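Local atomic coordinates of glia-derived nexin (Homo sapiens, PDB entry 4DY0), a protein that inhibits serine proteases, including thrombin, trypsin and urokinase, as a secreted serpin that binds heparin and promotes neurite extension by inhibiting thrombin. Residues 172-177 with 225-230; 231-236 with 363-368; 199-204 with 274-279; 89-94 with 166-171. One frame throughout, in Å; residues are numbered along the deposited sequence.

How the interactions relate
All four contacts join beta structure of one serpin domain, but their chemistry follows their place in it. Interactions 3 and 4 are largely buried. Interaction 4, the most central, is a regular antiparallel strand pair with small and branched side chains and one amide pair. Interactions 1 and 2 are only partly buried and mix polar with apolar partners. They are directly coupled, since strands 219-226 and 232-239 are neighbours joined by the turn of residues 227-230. Interactions 1 and 4 share the chain that leaves strand 162-170, whose F170 packs on Y227. Interaction 3 lies furthest from the centre and meets interaction 1 through Q203 and L274, but does not touch interaction 4.

Interaction 1 (172-177 with 225-230); sequences GLWKSR and LPYHGE
W174 and Y227 form a single beta bridge with their CA atoms 4.2 Å apart, and bonds from H228 N to L173 O and from K175 N to P226 O, the latter nearly straight at 170°, hold the two segments together. L173 O accepts a second hydrogen bond, from H228 ND1 at 3.1 Å: the oxygen lies near the imidazole plane, while ND1 sits tilted from the carbonyl plane of L173. CG of H228 stands between its backbone N and carbonyl carbon (chi1 81°), which sets ND1 beside this oxygen and 3.3 Å from L173 CB. D87 accepts from L173 N and G229 N, and weakly from H228 ND1, so it braces both segments.

The six-membered ring of W174 lies over one face of Y227 as an offset stack, centroids 4.3 Å apart and planes at 12°. The shift brings CZ3 of W174 to 3.4 Å from CZ of Y227, while L225 CB meets the same CZ3 at 3.6 Å. F178 and F170 meet W174 and Y227, respectively, edge-to-face, and the indole NE1 donates to S329 O, which helps to fix that ring's rotation. At the exposed margin the extended K175 side chain passes P226 and ends in a salt bridge, NZ to OE2 of E230 at 3.0 Å. E230 closes the type I turn that starts at Y227. A water links S176 N to P226 O.

Following strand 162-170 and packing on V328, W174 occupies the place of the tryptophan at the serpin breach, the top of the main sheet where insertion of the reactive loop begins.

Interaction 2 (231-236 with 363-368); sequences SISMLI and RHNPTG
The antiparallel pairing of strands 232-239 and 358-364 in serpin sheet B is represented here by I232 with H364 and S233 with R363. The second is a hydrogen-bonded pair, with S233 N to R363 O at 3.1 Å and R363 N to S233 O at 3.0 Å. One more backbone bond, N365 N to S231 O, carries the pairing past the strand end.

N365 CG lies anti to its carbonyl carbon, beside the backbone N (chi1 -59°), which turns the carboxamide to S233. Its ND2 gives a nearly straight bond (168°) to S233 OG at 3.1 Å, with the hydroxyl in the amide plane, while OD1 receives R363 NH2 on a lone pair at 2.8 Å. S233 OG is bonded in turn to E224. On the other face of the sheet, CG1 of I232 touches the edge of the H364 ring at CD2, 3.9 Å away, and P366 CD sits over the centre of one ring face. H364 ND1 and T367 OG1 share a hydrogen bond, and NE2 meets N85 OD1, which S231 OG also engages.

With ND2 and OD1 both used, rotation of the amide is strongly restricted; the imidazole is likewise fixed by its two nitrogens.

Interaction 3 (199-204 with 274-279); sequences PMLAQL and LPKFTA
P199, M200 and L201 meet L274, P275 and K276 first through backbone hydrogen bonds. L201 and L274 form a hydrogen-bonded antiparallel pair: L274 N to L201 O spans 2.9 Å, while L201 N to L274 O is modelled at 2.6 Å and bent to 136°, so its exact length is doubtful. K276 N adds a bond to P199 O at 2.8 Å. M200 faces P275 as a non-hydrogen-bonded pair, where a residue lacking an N-H costs the pairing with 199-204 no bond. The CA-H of P275 makes a bent CA-H...O contact with P199 O.

This pairing belongs to serpin sheet C, in which M200 is bonded on its other side to K184 of strand 184-189. Just beyond it segment 274-279 changes sheets: F277 and A279 are bonded by their backbones to V328 and I326 of strand 319-328, so K276 stands at the passage from sheet C to sheet A.

Apolar contacts flank the backbones. The side chains of M200 and P275 run alongside each other, with CG of M200 3.7 Å from CA of P275 and the terminal CE 4.2 Å from the ring carbon CG. L201 and L274 share one face of the sheet, and their CD1 methyls meet loosely at 4.2 Å.

L201 also crosses the aliphatic part of K276 at about a right angle. Its CG stands beside the backbone N (chi1 -43°), and the CD2 branch comes to 3.5 Å from K276 CB. The charged end of K276 leads away from this methyl, where NZ makes a salt bridge with E330 and a hydrogen bond with S329 OG.

Interaction 4 (89-94 with 166-171); sequences VTVANA and NAVYFK
The carboxamides of N93 and N166 run alongside one another in the same direction, their planes turned 38° against each other. ND2 of N166 donates to OD1 of N93, arriving in the carbonyl plane, although the acceptor is tilted from the amide plane of N166. The modelled 2.5 Å between N166 ND2 and N93 OD1 is short enough to be doubtful in detail. N166 has its CG anti to the backbone N (chi1 173°), which swings the amide to its partner, and its OD1 accepts from Q322 on strand 319-328.

V91 and V168 share the asparagines' face of the sheet, where CG2 of V91 meets CG1 of V168 at 4.2 Å. The latter methyl is also 3.8 Å from CG1 of V89, so it packs against both valines, more loosely on V91. The other branch of V89, CG2, presses obliquely on the F170 ring at CD1, 3.4 Å away. On the opposite face A92 and A167 set their CB atoms 4.2 Å apart beneath helix 127-141.

Strands 90-94 and 166-170 run antiparallel at 173°, their axes 4.7 Å apart. T90 with Y169 and A92 with A167 are the hydrogen-bonded pairs, each with two backbone bonds.

These are strands of serpin sheet A, and N166 falls in the shutter region of the family. As modelled, its amide joins N93 on one neighbouring strand to Q322 on the other, so a polar link probably spans three strands within a mostly apolar, buried surface; parting strands 162-170 and 319-328 for loop insertion would probably have to break the link to Q322.

Interaction 1 (172-177 with 225-230)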
loop_
_atom_site.group_PDB
_atom_site.type_symbol
_atom_site.label_atom_id
_atom_site.label_comp_id
_atom_site.label_asym_id
_atom_site.label_seq_id
_atom_site.Cartn_x
_atom_site.Cartn_y
_atom_site.Cartn_z
ATOM N N GLY A 172 8.041 7.942 9.992
ATOM C CA GLY A 172 8.431 7.301 11.248
ATOM C C GLY A 172 9.871 7.565 11.650
ATOM O O GLY A 172 10.576 8.331 10.997
ATOM N N LEU A 173 10.305 6.933 12.733
ATOM C CA LEU A 173 11.667 7.095 13.217
ATOM C C LEU A 173 12.297 5.729 13.466
ATOM O O LEU A 173 11.698 4.870 14.114
ATOM C CB LEU A 173 11.684 7.938 14.498
ATOM C CG LEU A 173 11.296 9.416 14.354
ATOM C CD1 LEU A 173 10.939 10.033 15.702
ATOM C CD2 LEU A 173 12.408 10.210 13.679
ATOM N N TRP A 174 13.501 5.524 12.944
ATOM C CA TRP A 174 14.173 4.236 13.096
ATOM C C TRP A 174 14.435 3.951 14.566
ATOM O O TRP A 174 14.740 4.863 15.340
ATOM C CB TRP A 174 15.503 4.209 12.336
ATOM C CG TRP A 174 15.383 4.354 10.847
ATOM C CD1 TRP A 174 15.916 5.349 10.074
ATOM C CD2 TRP A 174 14.696 3.474 9.949
ATOM N NE1 TRP A 174 15.601 5.144 8.751
ATOM C CE2 TRP A 174 14.852 4.001 8.647
ATOM C CE3 TRP A 174 13.964 2.296 10.117
ATOM C CZ2 TRP A 174 14.304 3.388 7.523
ATOM C CZ3 TRP A 174 13.416 1.687 8.999
ATOM C CH2 TRP A 174 13.590 2.234 7.718
ATOM N N LYS A 175 14.312 2.688 14.956
ATOM C CA LYS A 175 14.744 2.285 16.281
ATOM C C LYS A 175 16.235 2.585 16.394
ATOM O O LYS A 175 16.707 3.082 17.418
ATOM C CB LYS A 175 14.472 0.801 16.510
ATOM C CG LYS A 175 15.079 0.255 17.792
ATOM C CD LYS A 175 14.648 -1.181 18.036
ATOM C CE LYS A 175 15.365 -1.775 19.235
ATOM N NZ LYS A 175 14.965 -3.189 19.457
ATOM N N SER A 176 16.966 2.292 15.323
ATOM C CA SER A 176 18.385 2.604 15.245
ATOM C C SER A 176 18.654 3.573 14.094
ATOM O O SER A 176 18.595 3.199 12.925
ATOM C CB SER A 176 19.207 1.329 15.075
ATOM O OG SER A 176 20.587 1.639 15.040
ATOM N N ARG A 177 18.950 4.821 14.436
ATOM C CA ARG A 177 19.095 5.878 13.445
ATOM C C ARG A 177 20.284 5.658 12.523
ATOM O O ARG A 177 21.209 4.920 12.853
ATOM C CB ARG A 177 19.253 7.231 14.137
ATOM C CG ARG A 177 20.618 7.441 14.786
ATOM C CD ARG A 177 20.638 8.728 15.602
ATOM N NE ARG A 177 21.873 8.891 16.366
ATOM C CZ ARG A 177 22.043 9.797 17.325
ATOM N NH1 ARG A 177 21.055 10.623 17.645
ATOM N NH2 ARG A 177 23.200 9.876 17.969
ATOM N N LEU A 225 14.133 -3.818 9.278
ATOM C CA LEU A 225 14.568 -2.596 9.932
ATOM C C LEU A 225 13.410 -2.053 10.749
ATOM O O LEU A 225 12.474 -1.481 10.196
ATOM C CB LEU A 225 14.990 -1.557 8.898
ATOM C CG LEU A 225 16.164 -1.868 7.975
ATOM C CD1 LEU A 225 15.959 -3.186 7.266
ATOM C CD2 LEU A 225 16.294 -0.747 6.970
ATOM N N PRO A 226 13.456 -2.246 12.071
ATOM C CA PRO A 226 12.351 -1.811 12.925
ATOM C C PRO A 226 12.316 -0.297 13.148
ATOM O O PRO A 226 13.363 0.358 13.162
ATOM C CB PRO A 226 12.628 -2.533 14.246
ATOM C CG PRO A 226 14.101 -2.764 14.249
ATOM C CD PRO A 226 14.497 -2.975 12.820
ATOM N N TYR A 227 11.110 0.247 13.303
ATOM C CA TYR A 227 10.937 1.638 13.702
ATOM C C TYR A 227 10.837 1.727 15.228
ATOM O O TYR A 227 10.518 0.741 15.892
ATOM C CB TYR A 227 9.713 2.256 13.022
ATOM C CG TYR A 227 9.877 2.420 11.526
ATOM C CD1 TYR A 227 10.457 3.563 10.993
ATOM C CD2 TYR A 227 9.458 1.427 10.646
ATOM C CE1 TYR A 227 10.614 3.716 9.618
ATOM C CE2 TYR A 227 9.612 1.570 9.271
ATOM C CZ TYR A 227 10.188 2.717 8.766
ATOM O OH TYR A 227 10.344 2.865 7.405
ATOM N N HIS A 228 11.110 2.906 15.778
ATOM C CA HIS A 228 11.323 3.050 17.219
ATOM C C HIS A 228 10.121 2.676 18.096
ATOM O O HIS A 228 10.296 2.216 19.224
ATOM C CB HIS A 228 11.850 4.450 17.558
ATOM C CG HIS A 228 10.788 5.503 17.631
ATOM N ND1 HIS A 228 10.095 5.942 16.524
ATOM C CD2 HIS A 228 10.323 6.227 18.679
ATOM C CE1 HIS A 228 9.235 6.879 16.889
ATOM N NE2 HIS A 228 9.354 7.070 18.191
ATOM N N GLY A 229 8.911 2.862 17.577
ATOM C CA GLY A 229 7.705 2.454 18.295
ATOM C C GLY A 229 7.645 0.948 18.498
ATOM O O GLY A 229 6.876 0.448 19.319
ATOM N N GLU A 230 8.461 0.226 17.736
ATOM C CA GLU A 230 8.549 -1.232 17.829
ATOM C C GLU A 230 7.249 -1.980 17.496
ATOM O O GLU A 230 7.066 -3.127 17.902
ATOM C CB GLU A 230 9.102 -1.657 19.191
ATOM C CG GLU A 230 10.596 -1.412 19.326
ATOM C CD GLU A 230 11.161 -1.916 20.637
ATOM O OE1 GLU A 230 10.430 -1.901 21.651
ATOM O OE2 GLU A 230 12.341 -2.324 20.655
HETATM O O HOH W 1 16.095 0.535 13.104
#

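Interaction 2 (231-236 with 363-368)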
loop_
_atom_site.group_PDB
_atom_site.type_symbol
_atom_site.label_atom_id
_atom_site.label_comp_id
_atom_site.label_asym_id
_atom_site.label_seq_id
_atom_site.Cartn_x
_atom_site.Cartn_y
_atom_site.Cartn_z
ATOM N N SER A 231 6.357 -1.334 16.753
ATOM C CA SER A 231 5.157 -2.006 16.262
ATOM C C SER A 231 5.186 -2.095 14.737
ATOM O O SER A 231 4.527 -2.946 14.139
ATOM C CB SER A 231 3.896 -1.286 16.738
ATOM O OG SER A 231 3.927 0.086 16.388
ATOM N N ILE A 232 5.969 -1.218 14.118
ATOM C CA ILE A 232 6.073 -1.169 12.665
ATOM C C ILE A 232 7.513 -1.390 12.216
ATOM O O ILE A 232 8.452 -0.923 12.856
ATOM C CB ILE A 232 5.569 0.180 12.111
ATOM C CG1 ILE A 232 4.124 0.427 12.553
ATOM C CG2 ILE A 232 5.698 0.212 10.590
ATOM C CD1 ILE A 232 3.573 1.771 12.133
ATOM N N SER A 233 7.688 -2.106 11.113
ATOM C CA SER A 233 9.027 -2.344 10.592
ATOM C C SER A 233 9.033 -2.397 9.072
ATOM O O SER A 233 8.028 -2.717 8.441
ATOM C CB SER A 233 9.621 -3.628 11.177
ATOM O OG SER A 233 8.776 -4.733 10.919
ATOM N N MET A 234 10.172 -2.057 8.489
ATOM C CA MET A 234 10.346 -2.187 7.060
ATOM C C MET A 234 11.021 -3.521 6.759
ATOM O O MET A 234 11.933 -3.942 7.474
ATOM C CB MET A 234 11.196 -1.042 6.514
ATOM C CG MET A 234 11.501 -1.182 5.028
ATOM S SD MET A 234 12.457 0.185 4.352
ATOM C CE MET A 234 11.214 1.473 4.291
ATOM N N LEU A 235 10.558 -4.184 5.706
ATOM C CA LEU A 235 11.202 -5.393 5.221
ATOM C C LEU A 235 11.715 -5.123 3.817
ATOM O O LEU A 235 11.030 -4.491 3.012
ATOM C CB LEU A 235 10.218 -6.562 5.213
ATOM C CG LEU A 235 9.983 -7.286 6.544
ATOM C CD1 LEU A 235 9.878 -6.313 7.698
ATOM C CD2 LEU A 235 8.732 -8.142 6.459
ATOM N N ILE A 236 12.928 -5.585 3.532
ATOM C CA ILE A 236 13.538 -5.364 2.224
ATOM C C ILE A 236 14.106 -6.660 1.668
ATOM O O ILE A 236 14.771 -7.418 2.381
ATOM C CB ILE A 236 14.669 -4.324 2.291
ATOM C CG1 ILE A 236 14.151 -3.013 2.877
ATOM C CG2 ILE A 236 15.279 -4.106 0.908
ATOM C CD1 ILE A 236 15.128 -1.868 2.760
ATOM N N ARG A 363 5.274 -3.213 7.500
ATOM C CA ARG A 363 4.378 -4.115 8.207
ATOM C C ARG A 363 4.017 -3.600 9.599
ATOM O O ARG A 363 4.880 -3.130 10.341
ATOM C CB ARG A 363 5.032 -5.493 8.314
ATOM C CG ARG A 363 4.128 -6.601 8.811
ATOM C CD ARG A 363 4.803 -7.956 8.608
ATOM N NE ARG A 363 3.924 -9.069 8.945
ATOM C CZ ARG A 363 3.894 -9.664 10.134
ATOM N NH1 ARG A 363 3.060 -10.672 10.357
ATOM N NH2 ARG A 363 4.698 -9.247 11.103
ATOM N N HIS A 364 2.736 -3.682 9.938
ATOM C CA HIS A 364 2.282 -3.448 11.298
ATOM C C HIS A 364 2.211 -4.813 11.968
ATOM O O HIS A 364 1.286 -5.588 11.732
ATOM C CB HIS A 364 0.914 -2.763 11.300
ATOM C CG HIS A 364 0.440 -2.354 12.661
ATOM N ND1 HIS A 364 -0.528 -3.053 13.353
ATOM C CD2 HIS A 364 0.794 -1.317 13.456
ATOM C CE1 HIS A 364 -0.746 -2.465 14.516
ATOM N NE2 HIS A 364 0.044 -1.409 14.604
ATOM N N ASN A 365 3.205 -5.106 12.795
ATOM C CA ASN A 365 3.414 -6.461 13.304
ATOM C C ASN A 365 2.336 -7.007 14.249
ATOM O O ASN A 365 2.015 -8.196 14.200
ATOM C CB ASN A 365 4.820 -6.578 13.905
ATOM C CG ASN A 365 5.908 -6.255 12.885
ATOM O OD1 ASN A 365 5.987 -6.887 11.832
ATOM N ND2 ASN A 365 6.740 -5.263 13.188
ATOM N N PRO A 366 1.767 -6.147 15.108
ATOM C CA PRO A 366 0.718 -6.632 16.003
ATOM C C PRO A 366 -0.472 -7.217 15.240
ATOM O O PRO A 366 -0.988 -8.270 15.617
ATOM C CB PRO A 366 0.299 -5.375 16.773
ATOM C CG PRO A 366 1.506 -4.493 16.729
ATOM C CD PRO A 366 2.122 -4.743 15.378
ATOM N N THR A 367 -0.897 -6.547 14.173
ATOM C CA THR A 367 -2.048 -7.005 13.403
ATOM C C THR A 367 -1.638 -7.858 12.210
ATOM O O THR A 367 -2.443 -8.616 11.672
ATOM C CB THR A 367 -2.879 -5.825 12.877
ATOM O OG1 THR A 367 -2.065 -5.022 12.015
ATOM C CG2 THR A 367 -3.386 -4.981 14.020
ATOM N N GLY A 368 -0.384 -7.723 11.794
ATOM C CA GLY A 368 0.092 -8.396 10.593
ATOM C C GLY A 368 -0.252 -7.634 9.322
ATOM O O GLY A 368 0.036 -8.094 8.224
#

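Interaction 3 (199-204 with 274-279)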
loop_
_atom_site.group_PDB
_atom_site.type_symbol
_atom_site.label_atom_id
_atom_site.label_comp_id
_atom_site.label_asym_id
_atom_site.label_seq_id
_atom_site.Cartn_x
_atom_site.Cartn_y
_atom_site.Cartn_z
ATOM N N PRO A 199 22.077 9.046 -3.114
ATOM C CA PRO A 199 22.429 9.195 -1.706
ATOM C C PRO A 199 22.028 7.929 -0.965
ATOM O O PRO A 199 20.891 7.467 -1.101
ATOM C CB PRO A 199 21.550 10.363 -1.235
ATOM C CG PRO A 199 20.951 10.964 -2.471
ATOM C CD PRO A 199 20.943 9.900 -3.505
ATOM N N MET A 200 22.946 7.357 -0.197
ATOM C CA MET A 200 22.612 6.155 0.552
ATOM C C MET A 200 22.966 6.232 2.031
ATOM O O MET A 200 24.058 6.662 2.402
ATOM C CB MET A 200 23.249 4.925 -0.088
ATOM C CG MET A 200 22.693 4.612 -1.460
ATOM S SD MET A 200 23.128 2.958 -1.994
ATOM C CE MET A 200 22.597 3.000 -3.707
ATOM N N LEU A 201 22.020 5.815 2.864
ATOM C CA LEU A 201 22.236 5.691 4.295
ATOM C C LEU A 201 23.133 4.493 4.558
ATOM O O LEU A 201 23.065 3.491 3.840
ATOM C CB LEU A 201 20.901 5.475 5.006
ATOM C CG LEU A 201 19.721 6.337 4.548
ATOM C CD1 LEU A 201 18.407 5.776 5.073
ATOM C CD2 LEU A 201 19.900 7.786 4.970
ATOM N N ALA A 202 23.969 4.594 5.588
ATOM C CA ALA A 202 24.831 3.482 5.983
ATOM C C ALA A 202 25.008 3.432 7.489
ATOM O O ALA A 202 25.213 4.456 8.133
ATOM C CB ALA A 202 26.184 3.589 5.307
ATOM N N GLN A 203 24.926 2.232 8.047
ATOM C CA GLN A 203 25.249 2.026 9.446
ATOM C C GLN A 203 25.616 0.571 9.695
ATOM O O GLN A 203 25.118 -0.334 9.023
ATOM C CB GLN A 203 24.078 2.431 10.339
ATOM C CG GLN A 203 23.022 1.355 10.494
ATOM C CD GLN A 203 21.947 1.743 11.482
ATOM O OE1 GLN A 203 22.004 1.371 12.654
ATOM N NE2 GLN A 203 20.963 2.508 11.019
ATOM N N LEU A 204 26.501 0.357 10.659
ATOM C CA LEU A 204 26.871 -0.978 11.084
ATOM C C LEU A 204 26.147 -1.231 12.395
ATOM O O LEU A 204 26.350 -0.511 13.372
ATOM C CB LEU A 204 28.381 -1.061 11.300
ATOM C CG LEU A 204 29.059 -2.425 11.164
ATOM C CD1 LEU A 204 30.473 -2.373 11.739
ATOM C CD2 LEU A 204 28.245 -3.517 11.836
ATOM N N LEU A 274 21.593 1.681 2.155
ATOM C CA LEU A 274 20.200 1.815 1.746
ATOM C C LEU A 274 19.990 3.186 1.109
ATOM O O LEU A 274 20.425 4.194 1.661
ATOM C CB LEU A 274 19.321 1.707 2.994
ATOM C CG LEU A 274 17.854 1.298 2.926
ATOM C CD1 LEU A 274 17.140 1.831 4.150
ATOM C CD2 LEU A 274 17.190 1.814 1.671
ATOM N N PRO A 275 19.331 3.237 -0.058
ATOM C CA PRO A 275 19.067 4.543 -0.642
ATOM C C PRO A 275 18.270 5.432 0.302
ATOM O O PRO A 275 17.292 4.986 0.913
ATOM C CB PRO A 275 18.221 4.208 -1.870
ATOM C CG PRO A 275 18.672 2.852 -2.256
ATOM C CD PRO A 275 18.920 2.144 -0.953
ATOM N N LYS A 276 18.708 6.674 0.441
ATOM C CA LYS A 276 17.909 7.687 1.104
ATOM C C LYS A 276 17.033 8.308 0.021
ATOM O O LYS A 276 17.542 8.914 -0.918
ATOM C CB LYS A 276 18.815 8.739 1.745
ATOM C CG LYS A 276 18.198 10.127 1.828
ATOM C CD LYS A 276 18.809 10.949 2.955
ATOM C CE LYS A 276 18.282 12.371 2.919
ATOM N NZ LYS A 276 17.804 12.801 4.257
ATOM N N PHE A 277 15.720 8.136 0.130
ATOM C CA PHE A 277 14.833 8.561 -0.946
ATOM C C PHE A 277 13.377 8.600 -0.509
ATOM O O PHE A 277 13.030 8.194 0.599
ATOM C CB PHE A 277 14.957 7.604 -2.132
ATOM C CG PHE A 277 14.211 6.312 -1.941
ATOM C CD1 PHE A 277 14.625 5.389 -0.987
ATOM C CD2 PHE A 277 13.090 6.021 -2.709
ATOM C CE1 PHE A 277 13.938 4.198 -0.804
ATOM C CE2 PHE A 277 12.394 4.834 -2.533
ATOM C CZ PHE A 277 12.817 3.921 -1.577
ATOM N N THR A 278 12.527 9.088 -1.406
ATOM C CA THR A 278 11.096 9.100 -1.193
ATOM C C THR A 278 10.430 8.229 -2.248
ATOM O O THR A 278 10.598 8.452 -3.446
ATOM C CB THR A 278 10.532 10.525 -1.296
ATOM O OG1 THR A 278 11.210 11.378 -0.364
ATOM C CG2 THR A 278 9.043 10.528 -1.009
ATOM N N ALA A 279 9.688 7.228 -1.789
ATOM C CA ALA A 279 8.953 6.334 -2.668
ATOM C C ALA A 279 7.506 6.790 -2.766
ATOM O O ALA A 279 6.809 6.867 -1.760
ATOM C CB ALA A 279 9.017 4.910 -2.138
#

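Interaction 4 (89-94 with 166-171)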
loop_
_atom_site.group_PDB
_atom_site.type_symbol
_atom_site.label_atom_id
_atom_site.label_comp_id
_atom_site.label_asym_id
_atom_site.label_seq_id
_atom_site.Cartn_x
_atom_site.Cartn_y
_atom_site.Cartn_z
ATOM N N VAL A 89 1.299 6.478 10.882
ATOM C CA VAL A 89 0.843 6.257 9.520
ATOM C C VAL A 89 -0.392 7.114 9.248
ATOM O O VAL A 89 -1.392 7.015 9.965
ATOM C CB VAL A 89 0.458 4.780 9.303
ATOM C CG1 VAL A 89 0.089 4.528 7.846
ATOM C CG2 VAL A 89 1.590 3.867 9.739
ATOM N N THR A 90 -0.333 7.952 8.220
ATOM C CA THR A 90 -1.478 8.786 7.879
ATOM C C THR A 90 -2.264 8.188 6.724
ATOM O O THR A 90 -1.704 7.898 5.666
ATOM C CB THR A 90 -1.060 10.220 7.520
ATOM O OG1 THR A 90 -0.279 10.770 8.586
ATOM C CG2 THR A 90 -2.290 11.090 7.306
ATOM N N VAL A 91 -3.565 8.012 6.934
ATOM C CA VAL A 91 -4.437 7.413 5.932
ATOM C C VAL A 91 -5.651 8.292 5.658
ATOM O O VAL A 91 -6.342 8.719 6.582
ATOM C CB VAL A 91 -4.928 6.024 6.377
ATOM C CG1 VAL A 91 -5.766 5.384 5.281
ATOM C CG2 VAL A 91 -3.743 5.139 6.735
ATOM N N ALA A 92 -5.905 8.560 4.385
ATOM C CA ALA A 92 -7.056 9.357 3.997
ATOM C C ALA A 92 -7.943 8.555 3.067
ATOM O O ALA A 92 -7.532 8.189 1.965
ATOM C CB ALA A 92 -6.612 10.644 3.329
ATOM N N ASN A 93 -9.161 8.275 3.518
ATOM C CA ASN A 93 -10.119 7.526 2.719
ATOM C C ASN A 93 -11.359 8.357 2.412
ATOM O O ASN A 93 -11.935 8.977 3.303
ATOM C CB ASN A 93 -10.502 6.224 3.424
ATOM C CG ASN A 93 -9.382 5.201 3.405
ATOM O OD1 ASN A 93 -8.612 5.126 2.449
ATOM N ND2 ASN A 93 -9.291 4.403 4.460
ATOM N N ALA A 94 -11.766 8.370 1.148
ATOM C CA ALA A 94 -12.926 9.153 0.747
ATOM C C ALA A 94 -13.691 8.529 -0.411
ATOM O O ALA A 94 -13.100 7.991 -1.355
ATOM C CB ALA A 94 -12.511 10.574 0.396
ATOM N N ASN A 166 -7.923 6.348 -1.804
ATOM C CA ASN A 166 -7.156 5.887 -0.651
ATOM C C ASN A 166 -5.740 6.442 -0.704
ATOM O O ASN A 166 -4.993 6.154 -1.640
ATOM C CB ASN A 166 -7.098 4.363 -0.611
ATOM C CG ASN A 166 -6.174 3.848 0.476
ATOM O OD1 ASN A 166 -5.302 3.017 0.225
ATOM N ND2 ASN A 166 -6.353 4.352 1.688
ATOM N N ALA A 167 -5.375 7.239 0.298
ATOM C CA ALA A 167 -4.049 7.846 0.348
ATOM C C ALA A 167 -3.337 7.487 1.641
ATOM O O ALA A 167 -3.900 7.628 2.728
ATOM C CB ALA A 167 -4.153 9.352 0.205
ATOM N N VAL A 168 -2.097 7.022 1.522
ATOM C CA VAL A 168 -1.316 6.617 2.689
ATOM C C VAL A 168 0.061 7.285 2.707
ATOM O O VAL A 168 0.779 7.267 1.706
ATOM C CB VAL A 168 -1.133 5.085 2.747
ATOM C CG1 VAL A 168 -0.515 4.679 4.079
ATOM C CG2 VAL A 168 -2.462 4.380 2.543
ATOM N N TYR A 169 0.419 7.880 3.844
ATOM C CA TYR A 169 1.739 8.491 4.006
ATOM C C TYR A 169 2.411 7.981 5.266
ATOM O O TYR A 169 1.744 7.714 6.263
ATOM C CB TYR A 169 1.660 10.021 4.060
ATOM C CG TYR A 169 2.988 10.647 4.434
ATOM C CD1 TYR A 169 3.944 10.923 3.464
ATOM C CD2 TYR A 169 3.300 10.929 5.759
ATOM C CE1 TYR A 169 5.167 11.476 3.800
ATOM C CE2 TYR A 169 4.523 11.485 6.107
ATOM C CZ TYR A 169 5.451 11.756 5.122
ATOM O OH TYR A 169 6.669 12.306 5.452
ATOM N N PHE A 170 3.735 7.860 5.227
ATOM C CA PHE A 170 4.480 7.385 6.384
ATOM C C PHE A 170 5.955 7.789 6.317
ATOM O O PHE A 170 6.536 7.908 5.232
ATOM C CB PHE A 170 4.332 5.864 6.509
ATOM C CG PHE A 170 5.111 5.261 7.646
ATOM C CD1 PHE A 170 4.617 5.295 8.939
ATOM C CD2 PHE A 170 6.333 4.649 7.418
ATOM C CE1 PHE A 170 5.334 4.738 9.990
ATOM C CE2 PHE A 170 7.056 4.089 8.464
ATOM C CZ PHE A 170 6.554 4.134 9.751
ATOM N N LYS A 171 6.546 8.024 7.484
ATOM C CA LYS A 171 7.986 8.237 7.584
ATOM C C LYS A 171 8.543 7.551 8.826
ATOM O O LYS A 171 9.406 6.679 8.729
ATOM C CB LYS A 171 8.339 9.722 7.593
ATOM C CG LYS A 171 9.837 9.967 7.600
ATOM C CD LYS A 171 10.186 11.420 7.861
ATOM C CE LYS A 171 11.693 11.606 7.875
ATOM N NZ LYS A 171 12.079 13.036 7.995
#